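Side-chain contacts in fatty acid-binding protein TM_1468 (Thermotoga maritima, PDB 1VPV), which binds long-chain fatty acids such as palmitate and may take part in lipid transport or fatty acid metabolism: residues K16-S21 against E81-R86; M60-R65 against V279-V284; P138-V143 against E163-K168; S177-L182 against V203-E208. One frame throughout, in Å; residues are numbered along the deposited sequence.

Interaction 1. Residues K16-S21 against E81-R86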
# COMPACT_ATOMS: atom_id res chain seq x y z
N LYS A 16 11.48 15.74 1.23
CA LYS A 16 10.21 15.31 0.62
C LYS A 16 10.10 13.81 0.70
O LYS A 16 11.09 13.10 0.48
CB LYS A 16 10.15 15.67 -0.85
CG LYS A 16 8.77 15.47 -1.47
CD LYS A 16 7.88 16.69 -1.17
CE LYS A 16 6.42 16.34 -1.24
NZ LYS A 16 5.64 17.55 -0.91
N ILE A 17 8.90 13.31 0.98
CA ILE A 17 8.65 11.88 0.93
C ILE A 17 7.69 11.64 -0.23
O ILE A 17 6.66 12.29 -0.35
CB ILE A 17 8.06 11.35 2.24
CG1 ILE A 17 9.09 11.47 3.36
CG2 ILE A 17 7.60 9.90 2.09
CD1 ILE A 17 8.53 11.21 4.78
N LEU A 18 8.06 10.72 -1.11
CA LEU A 18 7.20 10.35 -2.21
C LEU A 18 6.83 8.87 -2.09
O LEU A 18 7.71 8.02 -1.90
CB LEU A 18 7.94 10.59 -3.52
CG LEU A 18 7.18 10.24 -4.79
CD1 LEU A 18 6.04 11.20 -5.01
CD2 LEU A 18 8.17 10.29 -5.95
N VAL A 19 5.55 8.55 -2.18
CA VAL A 19 5.15 7.13 -2.40
C VAL A 19 4.47 7.09 -3.77
O VAL A 19 4.16 8.12 -4.35
CB VAL A 19 4.20 6.59 -1.30
CG1 VAL A 19 4.85 6.71 0.11
CG2 VAL A 19 2.84 7.32 -1.33
N ASP A 20 4.28 5.89 -4.29
CA ASP A 20 3.54 5.70 -5.51
C ASP A 20 2.07 5.46 -5.20
O ASP A 20 1.71 5.23 -4.04
CB ASP A 20 4.17 4.57 -6.32
CG ASP A 20 4.01 3.22 -5.67
OD1 ASP A 20 2.85 2.72 -5.56
OD2 ASP A 20 5.06 2.65 -5.30
N SER A 21 1.21 5.55 -6.23
CA SER A 21 -0.24 5.50 -6.02
C SER A 21 -0.72 4.16 -5.42
O SER A 21 -1.78 4.10 -4.79
CB SER A 21 -0.98 5.75 -7.31
OG SER A 21 -0.61 4.77 -8.25
N GLU A 81 10.84 9.22 -16.65
CA GLU A 81 10.57 10.65 -16.83
C GLU A 81 9.59 11.20 -15.79
O GLU A 81 9.79 12.31 -15.28
CB GLU A 81 10.03 10.90 -18.25
CG GLU A 81 9.80 12.35 -18.62
N ASP A 82 8.52 10.46 -15.50
CA ASP A 82 7.51 10.88 -14.51
C ASP A 82 8.19 11.10 -13.16
O ASP A 82 7.86 12.04 -12.43
CB ASP A 82 6.44 9.81 -14.33
CG ASP A 82 5.42 9.74 -15.48
OD1 ASP A 82 5.35 10.65 -16.31
OD2 ASP A 82 4.63 8.78 -15.52
N PHE A 83 9.11 10.20 -12.82
CA PHE A 83 9.91 10.35 -11.62
C PHE A 83 10.86 11.57 -11.67
O PHE A 83 10.95 12.31 -10.66
CB PHE A 83 10.70 9.07 -11.29
CG PHE A 83 9.90 8.06 -10.49
CD1 PHE A 83 9.66 8.26 -9.15
CD2 PHE A 83 9.41 6.90 -11.09
CE1 PHE A 83 8.89 7.35 -8.40
CE2 PHE A 83 8.68 5.97 -10.36
CZ PHE A 83 8.41 6.19 -9.01
N LYS A 84 11.59 11.73 -12.79
CA LYS A 84 12.50 12.87 -12.98
C LYS A 84 11.76 14.18 -12.75
O LYS A 84 12.25 15.05 -12.03
CB LYS A 84 13.06 12.94 -14.41
CG LYS A 84 14.44 12.38 -14.62
CD LYS A 84 15.01 12.79 -15.99
CE LYS A 84 15.36 14.30 -16.08
NZ LYS A 84 16.15 14.69 -17.30
N LYS A 85 10.60 14.33 -13.37
CA LYS A 85 9.86 15.59 -13.27
C LYS A 85 9.49 15.92 -11.83
O LYS A 85 9.73 17.03 -11.38
CB LYS A 85 8.64 15.60 -14.21
CG LYS A 85 9.04 15.67 -15.69
CD LYS A 85 7.85 15.79 -16.66
N ARG A 86 8.95 14.96 -11.10
CA ARG A 86 8.69 15.14 -9.67
C ARG A 86 9.96 15.53 -8.88
O ARG A 86 9.93 16.49 -8.10
CB ARG A 86 8.06 13.90 -9.02
CG ARG A 86 6.73 13.47 -9.58
CD ARG A 86 5.56 13.73 -8.63
NE ARG A 86 4.27 13.49 -9.30
CZ ARG A 86 3.08 13.59 -8.71
NH1 ARG A 86 2.99 13.92 -7.43
NH2 ARG A 86 1.98 13.34 -9.39
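L18 on strand 15-20 and R86 on helix 80-92 have the closest backbones of the two segments, their CA atoms lying 9.0 Å apart, so the segments meet through side chains alone. This is helix-on-sheet packing in the half of the DegV fold that contains strand 15-20. That strand runs parallel to both of its neighbours, 35-43 and 97-102, and helix 80-92 lies over one face of the sheet. L18 points at the helix, whereas V19 points away and rests on I137, as the alternation of a strand requires. With chi1 at 180°, the L18 side chain extends opposite its own backbone N and its two methyls divide the work. CD2 reaches the F83 ring, 3.9 Å from CE1 and 4.1 Å from CD1, approaching it at a slant. The F83 CA-CB bond heads neither at the strand nor away from it, and the ring then brings CE1 closer to L18. S113, A114 and A117 of helix 110-118 also touch this ring, which places F83 between the sheet and a second helix. Its side chain lies about 8 Å from that of S108, which binds palmitate. R86 contributes its aliphatic portion, while its charged end is drawn to D36 on strand 35-43 by a salt bridge from NH1 to OD2. The second L18 methyl, CD1, lies 4.4 Å from R86 CD, on the arginine stem.

Interaction 2. Residues M60-R65 against V279-V284. With PLM (palmitic acid), chain D.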
# COMPACT_ATOMS: atom_id res chain seq x y z
N MSE A 60 -13.46 7.44 -6.25
CA MSE A 60 -14.88 7.07 -6.28
C MSE A 60 -15.50 6.83 -7.66
O MSE A 60 -16.32 5.92 -7.84
CB MSE A 60 -15.65 8.20 -5.67
CG MSE A 60 -15.48 8.26 -4.20
SE MSE A 60 -17.23 7.92 -3.49
CE MSE A 60 -18.03 9.71 -3.86
N ASN A 61 -15.18 7.71 -8.61
CA ASN A 61 -15.62 7.56 -10.00
C ASN A 61 -15.12 6.23 -10.59
O ASN A 61 -15.87 5.51 -11.27
CB ASN A 61 -15.10 8.72 -10.82
CG ASN A 61 -15.63 8.72 -12.23
OD1 ASN A 61 -14.91 8.37 -13.17
ND2 ASN A 61 -16.89 9.09 -12.39
N PHE A 62 -13.86 5.93 -10.33
CA PHE A 62 -13.25 4.73 -10.81
C PHE A 62 -13.97 3.50 -10.25
O PHE A 62 -14.17 2.51 -10.94
CB PHE A 62 -11.78 4.69 -10.39
CG PHE A 62 -11.06 3.49 -10.90
CD1 PHE A 62 -10.57 3.48 -12.22
CD2 PHE A 62 -10.92 2.35 -10.11
CE1 PHE A 62 -9.94 2.37 -12.73
CE2 PHE A 62 -10.28 1.25 -10.60
CZ PHE A 62 -9.80 1.24 -11.94
N TYR A 63 -14.31 3.56 -8.97
CA TYR A 63 -15.02 2.47 -8.34
C TYR A 63 -16.31 2.21 -9.10
O TYR A 63 -16.71 1.08 -9.29
CB TYR A 63 -15.35 2.79 -6.86
CG TYR A 63 -14.21 2.66 -5.85
CD1 TYR A 63 -13.10 1.85 -6.08
CD2 TYR A 63 -14.29 3.32 -4.62
CE1 TYR A 63 -12.08 1.72 -5.12
CE2 TYR A 63 -13.29 3.18 -3.66
CZ TYR A 63 -12.20 2.39 -3.91
OH TYR A 63 -11.20 2.28 -2.95
N LYS A 64 -16.98 3.27 -9.50
CA LYS A 64 -18.24 3.13 -10.14
C LYS A 64 -18.02 2.49 -11.52
O LYS A 64 -18.71 1.52 -11.85
CB LYS A 64 -18.92 4.50 -10.22
CG LYS A 64 -20.31 4.47 -10.74
CD LYS A 64 -20.78 5.87 -11.14
CE LYS A 64 -20.32 6.26 -12.55
NZ LYS A 64 -21.30 5.89 -13.62
N ARG A 65 -17.05 3.01 -12.28
CA ARG A 65 -16.74 2.52 -13.61
C ARG A 65 -16.19 1.09 -13.63
O ARG A 65 -16.56 0.34 -14.50
CB ARG A 65 -15.80 3.47 -14.36
CG ARG A 65 -16.52 4.78 -14.86
CD ARG A 65 -15.60 5.81 -15.55
NE ARG A 65 -14.54 6.25 -14.63
CZ ARG A 65 -13.26 5.90 -14.72
NH1 ARG A 65 -12.82 5.08 -15.67
NH2 ARG A 65 -12.40 6.34 -13.82
N VAL A 279 -5.08 1.36 -9.23
CA VAL A 279 -4.18 0.24 -9.54
C VAL A 279 -4.40 -0.94 -8.59
O VAL A 279 -4.58 -2.08 -9.02
CB VAL A 279 -2.72 0.71 -9.56
CG1 VAL A 279 -1.79 -0.45 -9.75
CG2 VAL A 279 -2.52 1.71 -10.70
N ILE A 280 -4.40 -0.69 -7.30
CA ILE A 280 -4.61 -1.78 -6.37
C ILE A 280 -5.99 -2.45 -6.62
O ILE A 280 -6.11 -3.68 -6.71
CB ILE A 280 -4.40 -1.31 -4.93
CG1 ILE A 280 -2.89 -1.03 -4.70
CG2 ILE A 280 -4.93 -2.31 -3.94
CD1 ILE A 280 -2.03 -2.27 -4.57
N THR A 281 -7.00 -1.62 -6.79
CA THR A 281 -8.35 -2.12 -7.04
C THR A 281 -8.42 -3.00 -8.27
O THR A 281 -9.12 -4.02 -8.30
CB THR A 281 -9.33 -0.96 -7.23
OG1 THR A 281 -9.30 -0.17 -6.05
CG2 THR A 281 -10.74 -1.47 -7.41
N THR A 282 -7.71 -2.57 -9.30
CA THR A 282 -7.72 -3.24 -10.59
C THR A 282 -7.25 -4.66 -10.39
O THR A 282 -7.82 -5.59 -10.99
CB THR A 282 -6.85 -2.48 -11.62
OG1 THR A 282 -7.56 -1.29 -12.06
CG2 THR A 282 -6.50 -3.38 -12.82
N HIS A 283 -6.27 -4.83 -9.51
CA HIS A 283 -5.68 -6.13 -9.25
C HIS A 283 -6.45 -6.94 -8.23
O HIS A 283 -6.43 -8.16 -8.33
CB HIS A 283 -4.24 -6.00 -8.74
CG HIS A 283 -3.27 -5.72 -9.82
ND1 HIS A 283 -2.57 -6.71 -10.45
CD2 HIS A 283 -2.91 -4.55 -10.41
CE1 HIS A 283 -1.81 -6.17 -11.39
NE2 HIS A 283 -1.98 -4.86 -11.37
N VAL A 284 -7.09 -6.31 -7.24
CA VAL A 284 -7.71 -7.10 -6.16
C VAL A 284 -9.17 -7.33 -6.35
O VAL A 284 -9.71 -8.33 -5.87
CB VAL A 284 -7.48 -6.53 -4.71
CG1 VAL A 284 -6.03 -6.67 -4.32
CG2 VAL A 284 -7.93 -5.11 -4.58
C1 PLM D . 2.36 -1.99 -12.04
O1 PLM D . 3.61 -1.78 -12.10
O2 PLM D . 1.66 -2.14 -13.10
C2 PLM D . 1.71 -2.02 -10.68
C3 PLM D . 1.43 -3.44 -10.24
C4 PLM D . 0.65 -3.44 -8.93
C5 PLM D . 0.32 -4.87 -8.54
C6 PLM D . -0.46 -4.96 -7.26
C7 PLM D . -0.74 -6.39 -6.83
C8 PLM D . -1.85 -6.45 -5.79
C9 PLM D . -1.37 -5.99 -4.43
CA PLM D . -2.48 -5.96 -3.40
CB PLM D . -1.93 -5.66 -2.02
CC PLM D . -3.07 -5.34 -1.06
CD PLM D . -2.57 -5.18 0.40
CE PLM D . -3.66 -4.65 1.32
CF PLM D . -3.24 -4.67 2.78
CG PLM D . -2.42 -3.44 3.18
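The helix that lines the palmitate site, 278-284, is backed by helix 56-68, and the two meet where F62 and Y63 face T281 and T282. Their short axes are nearly parallel, at 22° with a signed crossing of -22°, and approach to 11.0 Å. Both aromatic rings present their edges. F62 has CG opposite its backbone N (chi1 -178°), which sends the ring across to the other helix. Its CZ lies 3.4 Å from T282 OG1 and its CE2 4.1 Å from T281 CB, both close to the ring plane. Y63 meets T281 at about a right angle, with CE1 3.5 Å from T281 OG1, again in plane. No hydrogen bond crosses the interface. The threonine hydroxyls bond to backbone carbonyls at and just before the start of helix 278-284: T281 OG1 with G277 O and T282 OG1 with K278 O. The rings therefore pack on hydroxyls that are already satisfied. The other side of helix 278-284 belongs to the ligand. Palmitate C5 lies 3.6 Å above the H283 ring plane, over its centre, and H283 NE2 is hydrogen-bonded to T75 OG1, an atom that also binds palmitate. Further along the acyl chain, I280 CD1 comes within 3.8 Å of C9 and V284 CG1 within 3.7 Å of CA of the fatty acid. V42 of strand 35-43 touches F62, V279 and T282, while V284 packs on F174 and V176 of strand 170-176, so helix 278-284 bridges strands from both sheets.

Interaction 3. Residues P138-V143 against E163-K168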
# COMPACT_ATOMS: atom_id res chain seq x y z
N PRO A 138 2.46 3.36 3.58
CA PRO A 138 2.50 4.62 4.32
C PRO A 138 2.98 4.50 5.77
O PRO A 138 3.36 5.50 6.38
CB PRO A 138 1.04 5.09 4.31
CG PRO A 138 0.37 4.27 3.26
CD PRO A 138 1.10 3.00 3.17
N LEU A 139 2.91 3.30 6.33
CA LEU A 139 3.30 3.09 7.73
C LEU A 139 4.77 3.46 7.88
O LEU A 139 5.08 4.36 8.65
CB LEU A 139 2.97 1.66 8.23
CG LEU A 139 1.49 1.30 8.29
CD1 LEU A 139 1.25 -0.16 8.52
CD2 LEU A 139 0.77 2.12 9.34
N PRO A 140 5.67 2.84 7.11
CA PRO A 140 7.08 3.30 7.12
C PRO A 140 7.33 4.76 6.69
O PRO A 140 8.34 5.34 7.07
CB PRO A 140 7.79 2.32 6.19
CG PRO A 140 6.74 1.64 5.42
CD PRO A 140 5.50 1.65 6.26
N ALA A 141 6.42 5.35 5.91
CA ALA A 141 6.55 6.77 5.54
C ALA A 141 6.28 7.69 6.70
O ALA A 141 6.99 8.69 6.89
CB ALA A 141 5.62 7.12 4.41
N ARG A 142 5.20 7.42 7.42
CA ARG A 142 4.90 8.15 8.65
C ARG A 142 6.08 8.09 9.60
O ARG A 142 6.50 9.12 10.14
CB ARG A 142 3.69 7.61 9.35
CG ARG A 142 3.41 8.30 10.69
CD ARG A 142 2.01 8.06 11.19
NE ARG A 142 1.77 6.62 11.34
CZ ARG A 142 0.62 6.08 11.74
NH1 ARG A 142 -0.41 6.85 12.06
NH2 ARG A 142 0.50 4.77 11.83
N VAL A 143 6.59 6.89 9.79
CA VAL A 143 7.67 6.67 10.75
C VAL A 143 8.90 7.44 10.32
O VAL A 143 9.55 8.03 11.14
CB VAL A 143 8.02 5.16 10.89
CG1 VAL A 143 9.27 4.97 11.67
CG2 VAL A 143 6.85 4.40 11.57
N GLU A 163 15.91 -2.23 9.69
CA GLU A 163 15.79 -3.09 10.85
C GLU A 163 14.34 -3.50 11.09
O GLU A 163 14.05 -4.65 11.34
CB GLU A 163 16.30 -2.42 12.11
CG GLU A 163 17.76 -2.16 12.15
CD GLU A 163 18.13 -1.04 13.12
OE1 GLU A 163 17.57 -1.02 14.25
OE2 GLU A 163 18.97 -0.19 12.73
N ARG A 164 13.43 -2.54 11.03
CA ARG A 164 12.04 -2.83 11.32
C ARG A 164 11.35 -3.69 10.27
O ARG A 164 10.64 -4.64 10.63
CB ARG A 164 11.29 -1.54 11.65
CG ARG A 164 11.77 -1.04 13.02
CD ARG A 164 10.95 0.03 13.59
NE ARG A 164 9.59 -0.40 13.79
CZ ARG A 164 8.55 0.42 13.93
NH1 ARG A 164 8.72 1.74 13.94
NH2 ARG A 164 7.36 -0.10 14.10
N MSE A 165 11.62 -3.40 8.99
CA MSE A 165 11.19 -4.27 7.90
C MSE A 165 11.74 -5.66 8.07
O MSE A 165 11.02 -6.62 7.85
CB MSE A 165 11.64 -3.73 6.54
CG MSE A 165 10.68 -2.68 5.98
SE MSE A 165 11.52 -1.50 4.60
CE MSE A 165 10.09 0.00 4.47
N LYS A 166 13.00 -5.80 8.44
CA LYS A 166 13.57 -7.13 8.60
C LYS A 166 13.01 -7.89 9.82
O LYS A 166 13.01 -9.12 9.82
CB LYS A 166 15.09 -7.10 8.62
CG LYS A 166 15.63 -7.05 7.20
CD LYS A 166 17.13 -6.83 7.15
CE LYS A 166 17.60 -6.57 5.72
NZ LYS A 166 19.05 -6.24 5.72
N ASN A 167 12.56 -7.16 10.83
CA ASN A 167 11.75 -7.72 11.91
C ASN A 167 10.28 -7.92 11.52
O ASN A 167 9.49 -8.38 12.33
CB ASN A 167 11.82 -6.81 13.15
CG ASN A 167 12.91 -7.21 14.12
OD1 ASN A 167 12.93 -8.34 14.63
ND2 ASN A 167 13.80 -6.29 14.41
N LYS A 168 9.89 -7.56 10.31
CA LYS A 168 8.50 -7.77 9.87
C LYS A 168 7.51 -6.97 10.73
O LYS A 168 6.41 -7.45 11.07
CB LYS A 168 8.11 -9.27 9.89
CG LYS A 168 9.16 -10.28 9.33
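R164 NH2 is held by a salt bridge to E294 OE2 and, weakly, by V295 O, and the guanidinium anchored in this way packs against V143. A further salt bridge, from R164 NE to D169 OD2, helps to fix the rotation of the group. The contact joins two successive helices, 138-149 and 154-166, on the path from the mixed sheet containing strand 15-20 to the second sheet, which is entered at strand 170-176. R164 and V143 approach from opposite directions. The arginine chain bends at chi3 (60°), and NH1 ends 4.0 Å from both V143 CG1 and V143 CG2, a van der Waals contact between the guanidinium nitrogen and the two valine methyls. Helix 154-166 finishes in a Schellman motif, in which K168 takes positive phi and its N bonds back to M165 O at 2.9 Å. M165, a selenomethionine in that same last turn, forms the apolar half of the contact. Its chain is extended beyond CG and crosses P140 at about a right angle. F170 of strand 170-176 touches P140, R164 and M165 alike, tying both halves to the sheet. The M165 methyl CE lies 3.7 Å from P140 CB and 3.8 Å from P140 CG, against one side of the pyrrolidine ring.

Interaction 4. Residues S177-L182 against V203-E208; sequences SNFDYL and VCLHIE
L182 and L205 meet tip to tip, and theirs is the tight end of the contact: L182 CD1 lies 3.6 Å from L205 CD2 and 3.9 Å from L205 CD1. Beside them the F179 ring crosses V203 at about a right angle, with CD1 3.8 Å and CE1 3.9 Å from V203 CG1. The same ring turns its edge to L205 CD2, a looser approach of 4.3 Å from CE1. F179 reaches the strand because its CG stands opposite the backbone N (chi1 -161°), which carries the ring over from a CB that does not itself aim there. The contact joins the start of helix 180-185 to strand 201-208. Strand 170-176 leads through this loop into the helix, and the chain returns as strand 201-208, antiparallel to 170-176 in the second mixed sheet of the DegV fold. V203 and L205 point toward the loop and helix, while the alternating C204 and H206 serve the other face, where C204 touches A227 and L228 of helix 220-232. On the solvent side the packing gives way to polar groups. D180 is exposed, and its N donates to N178 OD1 at 3.1 Å, a capping bond that closes an Asx turn before the helix, with the donor tilted 32° from the carbonyl plane. Inward, the L182 side chain comes within about 4 Å of the bound palmitate, so the leucine that packs on L205 also borders the acyl chain.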
# COMPACT_ATOMS: atom_id res chain seq x y z
N SER A 177 -12.86 -11.41 -2.68
CA SER A 177 -13.98 -12.32 -2.86
C SER A 177 -13.97 -12.99 -4.24
O SER A 177 -14.65 -14.00 -4.45
CB SER A 177 -15.30 -11.59 -2.63
OG SER A 177 -15.43 -10.58 -3.62
N ASN A 178 -13.19 -12.46 -5.17
CA ASN A 178 -13.15 -13.01 -6.51
C ASN A 178 -11.71 -13.05 -7.02
O ASN A 178 -11.16 -12.04 -7.55
CB ASN A 178 -14.08 -12.22 -7.46
CG ASN A 178 -13.96 -12.70 -8.87
OD1 ASN A 178 -13.13 -13.55 -9.17
ND2 ASN A 178 -14.76 -12.16 -9.75
N PHE A 179 -11.11 -14.23 -6.91
CA PHE A 179 -9.65 -14.40 -7.13
C PHE A 179 -9.20 -14.10 -8.53
O PHE A 179 -8.02 -13.89 -8.76
CB PHE A 179 -9.23 -15.84 -6.82
CG PHE A 179 -7.76 -16.02 -6.58
CD1 PHE A 179 -7.09 -15.28 -5.62
CD2 PHE A 179 -7.04 -17.00 -7.28
CE1 PHE A 179 -5.71 -15.48 -5.37
CE2 PHE A 179 -5.68 -17.22 -7.03
CZ PHE A 179 -5.01 -16.44 -6.08
N ASP A 180 -10.13 -14.17 -9.47
CA ASP A 180 -9.85 -13.91 -10.88
C ASP A 180 -9.18 -12.59 -11.20
O ASP A 180 -8.43 -12.50 -12.16
CB ASP A 180 -11.14 -13.97 -11.68
CG ASP A 180 -11.61 -15.37 -11.90
OD1 ASP A 180 -10.76 -16.28 -11.82
OD2 ASP A 180 -12.81 -15.57 -12.18
N TYR A 181 -9.44 -11.57 -10.41
CA TYR A 181 -8.77 -10.29 -10.60
C TYR A 181 -7.27 -10.41 -10.37
O TYR A 181 -6.46 -10.00 -11.24
CB TYR A 181 -9.36 -9.27 -9.66
CG TYR A 181 -10.73 -8.72 -10.06
CD1 TYR A 181 -11.89 -9.31 -9.62
CD2 TYR A 181 -10.83 -7.55 -10.80
CE1 TYR A 181 -13.13 -8.77 -9.95
CE2 TYR A 181 -12.06 -7.01 -11.13
CZ TYR A 181 -13.19 -7.63 -10.72
OH TYR A 181 -14.40 -7.11 -11.07
N LEU A 182 -6.87 -10.97 -9.24
CA LEU A 182 -5.44 -11.18 -8.98
C LEU A 182 -4.79 -12.07 -10.04
O LEU A 182 -3.68 -11.80 -10.52
CB LEU A 182 -5.24 -11.78 -7.59
CG LEU A 182 -5.33 -10.77 -6.45
CD1 LEU A 182 -5.36 -11.51 -5.13
CD2 LEU A 182 -4.09 -9.88 -6.49
N VAL A 203 -10.71 -15.36 -0.25
CA VAL A 203 -9.35 -15.85 -0.33
C VAL A 203 -8.50 -14.87 0.43
O VAL A 203 -8.53 -13.67 0.12
CB VAL A 203 -8.89 -15.88 -1.79
CG1 VAL A 203 -7.39 -16.21 -1.92
CG2 VAL A 203 -9.70 -16.91 -2.53
N CYS A 204 -7.74 -15.39 1.39
CA CYS A 204 -6.88 -14.58 2.25
C CYS A 204 -5.44 -14.59 1.77
O CYS A 204 -4.86 -15.65 1.56
CB CYS A 204 -6.94 -15.07 3.70
SG CYS A 204 -8.63 -15.19 4.40
N LEU A 205 -4.86 -13.41 1.64
CA LEU A 205 -3.49 -13.29 1.25
C LEU A 205 -2.70 -12.43 2.23
O LEU A 205 -3.28 -11.67 3.03
CB LEU A 205 -3.37 -12.71 -0.16
CG LEU A 205 -4.10 -13.43 -1.31
CD1 LEU A 205 -5.55 -12.97 -1.47
CD2 LEU A 205 -3.40 -13.20 -2.61
N HIS A 206 -1.38 -12.57 2.17
CA HIS A 206 -0.46 -11.62 2.78
C HIS A 206 0.73 -11.47 1.88
O HIS A 206 0.84 -12.13 0.84
CB HIS A 206 -0.01 -12.04 4.18
CG HIS A 206 0.80 -13.30 4.20
ND1 HIS A 206 2.01 -13.38 4.86
CD2 HIS A 206 0.59 -14.52 3.65
CE1 HIS A 206 2.51 -14.60 4.71
NE2 HIS A 206 1.66 -15.31 3.99
N ILE A 207 1.61 -10.56 2.26
CA ILE A 207 2.84 -10.31 1.56
C ILE A 207 4.00 -10.78 2.40
O ILE A 207 4.11 -10.39 3.54
CB ILE A 207 2.99 -8.83 1.31
CG1 ILE A 207 1.77 -8.35 0.52
CG2 ILE A 207 4.33 -8.56 0.61
CD1 ILE A 207 1.96 -7.07 -0.26
N GLU A 208 4.89 -11.55 1.80
CA GLU A 208 6.00 -12.18 2.50
C GLU A 208 7.17 -12.13 1.54
O GLU A 208 7.07 -12.67 0.44
CB GLU A 208 5.63 -13.61 2.88
CG GLU A 208 6.78 -14.52 3.43
CD GLU A 208 6.23 -15.57 4.40
OE1 GLU A 208 6.08 -15.22 5.61
OE2 GLU A 208 5.90 -16.71 3.96

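Overall arrangement
Interactions 1, 2 and 4 are buried, whereas interaction 3 is partly buried. Like interaction 1 it sets an arginine held by carboxylate against an aliphatic side chain, but here the guanidinium nitrogen itself touches the valine methyls, whereas R86 offers its CD. Interactions 1 and 3 are neighbours: I17 CD1 on strand 15-20 lies 3.6 Å from A141 O on helix 138-149. Interactions 2 and 4 also touch, H283 O being 3.4 Å from Y181 CB, and both reach palmitate. Interaction 2 puts aromatic edges against threonine hydroxyls, while interaction 4 is wholly aliphatic and aromatic. Interactions 1 and 4, about 28 Å apart between centres, each fasten a helical segment to a different sheet.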